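Local coordinates for putative 2,5-diketo-D-gluconic acid reductase B (Sinorhizobium meliloti, PDB 3UP8), which probably reduces methylglyoxal to hydroxyacetone with NADPH, as a member of the aldo/keto reductase family of TIM-barrel oxidoreductases, at residues 99-104 with 137-142; 127-132 with 290-295. One frame throughout, in Å; residues are numbered along the deposited sequence.

Interaction 1 of 2, residues 99-104 with 137-142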
loop_
_atom_site.group_PDB
_atom_site.type_symbol
_atom_site.label_atom_id
_atom_site.label_comp_id
_atom_site.label_asym_id
_atom_site.label_seq_id
_atom_site.Cartn_x
_atom_site.Cartn_y
_atom_site.Cartn_z
ATOM N N ASP A 99 -15.660 -9.782 5.818
ATOM C CA ASP A 99 -17.044 -10.308 5.792
ATOM C C ASP A 99 -17.309 -11.078 4.499
ATOM O O ASP A 99 -18.284 -11.825 4.386
ATOM C CB ASP A 99 -18.072 -9.169 5.914
ATOM C CG ASP A 99 -18.104 -8.537 7.308
ATOM O OD1 ASP A 99 -17.543 -9.107 8.274
ATOM O OD2 ASP A 99 -18.713 -7.455 7.431
ATOM N N ASN A 100 -16.447 -10.872 3.514
ATOM C CA ASN A 100 -16.614 -11.483 2.211
ATOM C C ASN A 100 -15.678 -12.666 1.961
ATOM O O ASN A 100 -15.465 -13.059 0.814
ATOM C CB ASN A 100 -16.428 -10.427 1.117
ATOM C CG ASN A 100 -17.443 -9.298 1.210
ATOM O OD1 ASN A 100 -18.589 -9.503 1.612
ATOM N ND2 ASN A 100 -17.024 -8.096 0.832
ATOM N N TYR A 101 -15.125 -13.238 3.022
ATOM C CA TYR A 101 -14.104 -14.278 2.871
ATOM C C TYR A 101 -14.564 -15.667 2.423
ATOM O O TYR A 101 -13.813 -16.363 1.763
ATOM C CB TYR A 101 -13.273 -14.387 4.146
ATOM C CG TYR A 101 -12.149 -13.372 4.229
ATOM C CD1 TYR A 101 -11.347 -13.316 5.359
ATOM C CD2 TYR A 101 -11.885 -12.473 3.184
ATOM C CE1 TYR A 101 -10.291 -12.418 5.463
ATOM C CE2 TYR A 101 -10.821 -11.550 3.280
ATOM C CZ TYR A 101 -10.038 -11.534 4.432
ATOM O OH TYR A 101 -8.978 -10.667 4.580
ATOM N N ARG A 102 -15.784 -16.076 2.766
ATOM C CA ARG A 102 -16.273 -17.369 2.278
ATOM C C ARG A 102 -16.346 -17.354 0.750
ATOM O O ARG A 102 -16.680 -16.328 0.150
ATOM C CB ARG A 102 -17.632 -17.708 2.891
ATOM C CG ARG A 102 -17.580 -17.840 4.414
ATOM C CD ARG A 102 -18.824 -18.508 4.988
ATOM N NE ARG A 102 -19.293 -19.612 4.144
ATOM C CZ ARG A 102 -20.390 -20.331 4.377
ATOM N NH1 ARG A 102 -21.145 -20.085 5.444
ATOM N NH2 ARG A 102 -20.737 -21.297 3.537
ATOM N N HIS A 103 -16.024 -18.483 0.127
ATOM C CA HIS A 103 -15.872 -18.552 -1.339
ATOM C C HIS A 103 -16.921 -17.771 -2.149
ATOM O O HIS A 103 -16.565 -16.900 -2.948
ATOM C CB HIS A 103 -15.838 -20.004 -1.850
ATOM C CG HIS A 103 -15.797 -20.093 -3.342
ATOM N ND1 HIS A 103 -16.925 -20.279 -4.107
ATOM C CD2 HIS A 103 -14.774 -19.928 -4.214
ATOM C CE1 HIS A 103 -16.593 -20.287 -5.387
ATOM N NE2 HIS A 103 -15.290 -20.077 -5.480
ATOM N N ASP A 104 -18.198 -18.098 -1.963
ATOM C CA ASP A 104 -19.249 -17.490 -2.794
ATOM C C ASP A 104 -19.372 -15.970 -2.582
ATOM O O ASP A 104 -19.537 -15.238 -3.550
ATOM C CB ASP A 104 -20.600 -18.181 -2.597
ATOM C CG ASP A 104 -20.646 -19.605 -3.207
ATOM O OD1 ASP A 104 -19.623 -20.130 -3.713
ATOM O OD2 ASP A 104 -21.733 -20.208 -3.173
ATOM N N ALA A 137 -6.621 -21.443 3.269
ATOM C CA ALA A 137 -6.587 -22.012 1.914
ATOM C C ALA A 137 -7.853 -21.709 1.095
ATOM O O ALA A 137 -7.792 -21.672 -0.119
ATOM C CB ALA A 137 -6.318 -23.513 1.932
ATOM N N GLU A 138 -8.988 -21.520 1.763
ATOM C CA GLU A 138 -10.216 -21.124 1.068
ATOM C C GLU A 138 -10.088 -19.689 0.521
ATOM O O GLU A 138 -10.494 -19.416 -0.597
ATOM C CB GLU A 138 -11.442 -21.232 1.982
ATOM C CG GLU A 138 -12.766 -20.936 1.269
ATOM C CD GLU A 138 -14.004 -21.151 2.151
ATOM O OE1 GLU A 138 -13.933 -21.934 3.129
ATOM O OE2 GLU A 138 -15.054 -20.517 1.873
ATOM N N ARG A 139 -9.512 -18.783 1.308
ATOM C CA ARG A 139 -9.330 -17.386 0.868
ATOM C C ARG A 139 -8.293 -17.321 -0.235
ATOM O O ARG A 139 -8.477 -16.637 -1.230
ATOM C CB ARG A 139 -8.896 -16.499 2.031
ATOM C CG ARG A 139 -9.899 -16.466 3.157
ATOM C CD ARG A 139 -9.321 -15.715 4.343
ATOM N NE ARG A 139 -8.881 -16.609 5.402
ATOM C CZ ARG A 139 -8.146 -16.235 6.443
ATOM N NH1 ARG A 139 -7.734 -14.977 6.564
ATOM N NH2 ARG A 139 -7.804 -17.134 7.355
ATOM N N ILE A 140 -7.202 -18.055 -0.051
ATOM C CA ILE A 140 -6.120 -18.064 -1.027
ATOM C C ILE A 140 -6.632 -18.714 -2.309
ATOM O O ILE A 140 -6.307 -18.254 -3.414
ATOM C CB ILE A 140 -4.861 -18.813 -0.480
ATOM C CG1 ILE A 140 -4.218 -18.066 0.706
ATOM C CG2 ILE A 140 -3.854 -19.074 -1.578
ATOM C CD1 ILE A 140 -3.592 -16.695 0.385
ATOM N N GLY A 141 -7.440 -19.771 -2.161
ATOM C CA GLY A 141 -8.069 -20.414 -3.323
ATOM C C GLY A 141 -8.918 -19.442 -4.144
ATOM O O GLY A 141 -8.877 -19.449 -5.385
ATOM N N ALA A 142 -9.712 -18.635 -3.445
ATOM C CA ALA A 142 -10.562 -17.637 -4.104
ATOM C C ALA A 142 -9.727 -16.545 -4.778
ATOM O O ALA A 142 -10.064 -16.133 -5.880
ATOM C CB ALA A 142 -11.530 -17.042 -3.137
HETATM O O HOH W 1 -17.643 -21.414 1.689
#

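Interaction 2 of 2, residues 127-132 with 290-295. With ACT (acetate ion), chain C.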
loop_
_atom_site.group_PDB
_atom_site.type_symbol
_atom_site.label_atom_id
_atom_site.label_comp_id
_atom_site.label_asym_id
_atom_site.label_seq_id
_atom_site.Cartn_x
_atom_site.Cartn_y
_atom_site.Cartn_z
ATOM N N LEU A 127 -6.107 -9.686 0.434
ATOM C CA LEU A 127 -6.859 -10.021 1.623
ATOM C C LEU A 127 -6.524 -8.925 2.625
ATOM O O LEU A 127 -5.344 -8.705 2.961
ATOM C CB LEU A 127 -6.446 -11.409 2.159
ATOM C CG LEU A 127 -6.510 -12.556 1.140
ATOM C CD1 LEU A 127 -5.887 -13.849 1.688
ATOM C CD2 LEU A 127 -7.964 -12.806 0.657
ATOM N N HIS A 128 -7.563 -8.248 3.107
ATOM C CA HIS A 128 -7.372 -7.031 3.905
ATOM C C HIS A 128 -6.770 -7.290 5.289
ATOM O O HIS A 128 -5.895 -6.553 5.734
ATOM C CB HIS A 128 -8.700 -6.256 4.017
ATOM C CG HIS A 128 -8.528 -4.787 4.241
ATOM N ND1 HIS A 128 -9.469 -3.861 3.843
ATOM C CD2 HIS A 128 -7.520 -4.079 4.809
ATOM C CE1 HIS A 128 -9.055 -2.648 4.164
ATOM N NE2 HIS A 128 -7.873 -2.750 4.745
ATOM N N TRP A 129 -7.230 -8.353 5.950
ATOM C CA TRP A 129 -6.771 -8.721 7.279
ATOM C C TRP A 129 -6.695 -10.239 7.365
ATOM O O TRP A 129 -7.479 -10.919 6.709
ATOM C CB TRP A 129 -7.722 -8.185 8.358
ATOM C CG TRP A 129 -7.607 -6.701 8.541
ATOM C CD1 TRP A 129 -8.322 -5.745 7.895
ATOM C CD2 TRP A 129 -6.694 -6.012 9.402
ATOM N NE1 TRP A 129 -7.919 -4.494 8.302
ATOM C CE2 TRP A 129 -6.912 -4.635 9.221
ATOM C CE3 TRP A 129 -5.711 -6.430 10.310
ATOM C CZ2 TRP A 129 -6.188 -3.666 9.915
ATOM C CZ3 TRP A 129 -4.989 -5.460 11.006
ATOM C CH2 TRP A 129 -5.226 -4.096 10.787
ATOM N N PRO A 130 -5.763 -10.776 8.183
ATOM C CA PRO A 130 -5.617 -12.240 8.349
ATOM C C PRO A 130 -6.660 -12.905 9.252
ATOM O O PRO A 130 -6.988 -14.082 9.039
ATOM C CB PRO A 130 -4.232 -12.383 8.982
ATOM C CG PRO A 130 -4.065 -11.120 9.762
ATOM C CD PRO A 130 -4.701 -10.042 8.897
ATOM N N GLY A 131 -7.170 -12.160 10.236
ATOM C CA GLY A 131 -8.138 -12.681 11.213
ATOM C C GLY A 131 -9.506 -12.992 10.644
ATOM O O GLY A 131 -10.215 -12.104 10.163
ATOM N N SER A 132 -9.862 -14.274 10.696
ATOM C CA SER A 132 -11.089 -14.793 10.095
ATOM C C SER A 132 -11.273 -16.251 10.519
ATOM O O SER A 132 -10.286 -16.974 10.716
ATOM C CB SER A 132 -10.987 -14.740 8.566
ATOM O OG SER A 132 -12.140 -15.303 7.948
ATOM N N GLN A 290 -9.013 -5.811 17.195
ATOM C CA GLN A 290 -9.175 -7.125 17.813
ATOM C C GLN A 290 -9.957 -8.056 16.887
ATOM O O GLN A 290 -10.978 -7.664 16.319
ATOM C CB GLN A 290 -9.876 -6.973 19.175
ATOM C CG GLN A 290 -10.248 -8.285 19.870
ATOM C CD GLN A 290 -9.051 -9.181 20.120
ATOM O OE1 GLN A 290 -9.160 -10.411 20.046
ATOM N NE2 GLN A 290 -7.891 -8.571 20.406
ATOM N N GLY A 291 -9.461 -9.279 16.714
ATOM C CA GLY A 291 -10.114 -10.253 15.842
ATOM C C GLY A 291 -9.561 -10.270 14.421
ATOM O O GLY A 291 -9.427 -11.334 13.812
ATOM N N LEU A 292 -9.227 -9.094 13.894
ATOM C CA LEU A 292 -8.729 -8.962 12.520
ATOM C C LEU A 292 -7.208 -8.999 12.497
ATOM O O LEU A 292 -6.596 -9.582 11.596
ATOM C CB LEU A 292 -9.187 -7.632 11.907
ATOM C CG LEU A 292 -10.672 -7.290 11.833
ATOM C CD1 LEU A 292 -10.885 -6.049 10.998
ATOM C CD2 LEU A 292 -11.469 -8.438 11.265
ATOM N N ALA A 293 -6.606 -8.329 13.475
ATOM C CA ALA A 293 -5.153 -8.267 13.589
ATOM C C ALA A 293 -4.612 -9.631 13.985
ATOM O O ALA A 293 -5.272 -10.361 14.727
ATOM C CB ALA A 293 -4.762 -7.215 14.621
ATOM N N PRO A 294 -3.425 -9.994 13.492
ATOM C CA PRO A 294 -2.813 -11.237 13.942
ATOM C C PRO A 294 -1.990 -10.983 15.201
ATOM O O PRO A 294 -1.858 -9.831 15.642
ATOM C CB PRO A 294 -1.866 -11.563 12.808
ATOM C CG PRO A 294 -1.373 -10.204 12.362
ATOM C CD PRO A 294 -2.529 -9.249 12.580
ATOM N N GLU A 295 -1.434 -12.057 15.755
ATOM C CA GLU A 295 -0.395 -11.952 16.770
ATOM C C GLU A 295 0.836 -11.437 16.035
ATOM O O GLU A 295 1.535 -12.198 15.372
ATOM C CB GLU A 295 -0.145 -13.327 17.430
ATOM C CG GLU A 295 0.846 -13.326 18.596
ATOM C CD GLU A 295 0.352 -12.536 19.814
ATOM O OE1 GLU A 295 -0.815 -12.078 19.822
ATOM O OE2 GLU A 295 1.139 -12.368 20.774
HETATM C C ACT C . -6.158 0.051 6.140
HETATM O O ACT C . -5.614 0.455 5.089
HETATM O OXT ACT C . -7.307 -0.387 6.008
HETATM C CH3 ACT C . -5.492 0.079 7.480
#

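Interaction 1 of 2, residues 99-104 with 137-142
Arg-139 lays its CD methylene over one face of the Tyr-101 ring in a CH-pi contact. Arg-139 CD lies 3.7 Å from the centroid of the Tyr-101 ring, displaced toward Tyr-101 CD1. Ring and guanidinium planes are 29° apart. The second anchor is polar. Glu-138 OE2 accepts the backbone N-H of His-103 at 2.9 Å, through its anti lone pair, fairly straight at 159°. Glu-138 can span the gap because its CG is anti to the backbone N (chi1 -175°) and the chain is extended. A water donates to Glu-138 OE2 at 2.7 Å and makes a weak bond with Arg-102 NE.

Farther out, Tyr-101 OH bonds to the carbonyl of Trp-129, and Arg-139 NH1 to that of Pro-130. With an alanine in place of Arg-139, this face of the tyrosine would probably lose its methylene cover, and the Pro-130 carbonyl its guanidinium mate. His-103 ND1 is held by Asp-104 OD1 at 2.7 Å, and NE2 by Glu-145.

Arg-102 is the N-cap of helix 103-117. Glu-138 thus ties helix 136-148 to the first turn of its outer neighbour in this aldo/keto reductase TIM barrel, near the C-terminal strand ends. A carboxylate there probably gains from the helix dipole.

Interaction 2 of 2, residues 127-132 with 290-295
Leu-292 and Trp-129 cross at about a right angle, with the leucine over one face of the indole. Leu-292 CB sits above the rim of the ring system, 3.8 Å from Trp-129 CG. Leu-292 CD1 lies 4.2 Å from the centroid of the Trp-129 five-membered ring, 14° off the normal, in a CH-pi contact. The tryptophan's CG is anti to its own carbonyl carbon (chi1 -73°), which lays the indole with one face against Leu-292. Farther along the ring, Trp-129 CZ3 meets Ala-293 CB at 4.0 Å. The two prolines pack obliquely, Pro-130 CG against Pro-294 CD at 3.7 Å.

Backbone contacts accompany this packing. Gly-131 N donates to Leu-292 O at 3.0 Å, tilted 29° from the carbonyl plane. Gly-131 CA makes a CA-H...O contact with Gly-291 O at 3.2 Å. Next to Trp-129, His-128 NE2 donates to an acetate oxygen, OXT, at 2.7 Å.

Segment 127-132 leaves the C-terminal end of barrel strand 122-127 and leads toward helix 136-148. Segment 290-295, in the C-terminal tail beyond helix 270-277, packs on this loop. As in other aldo/keto reductases, the tail probably helps line the substrate pocket. Gln-164 of helix 162-171 touches both prolines.

Interactions 1 and 2 lie with centres about 14 Å apart. Interaction 1 bonds to the loop after strand 122-127, which supplies one side of interaction 2. Tyr-101 OH reaches Trp-129 O at 2.6 Å, and Arg-139 NH1 reaches Pro-130 O at 2.7 Å. Interaction 1 thus holds one part of this loop, while the C-terminal tail packs on it in interaction 2. His-128, the predicted substrate-binding residue, lies in the same loop, and the Tyr-101 side chain comes within about 4 Å of its side chain. The acetate, probably from the crystallisation liquor, also bonds to Tyr-70, the predicted proton donor. It therefore probably marks where a substrate carbonyl would bind. Interaction 1 probably acts as second shell, since Tyr-101 lies beside His-128.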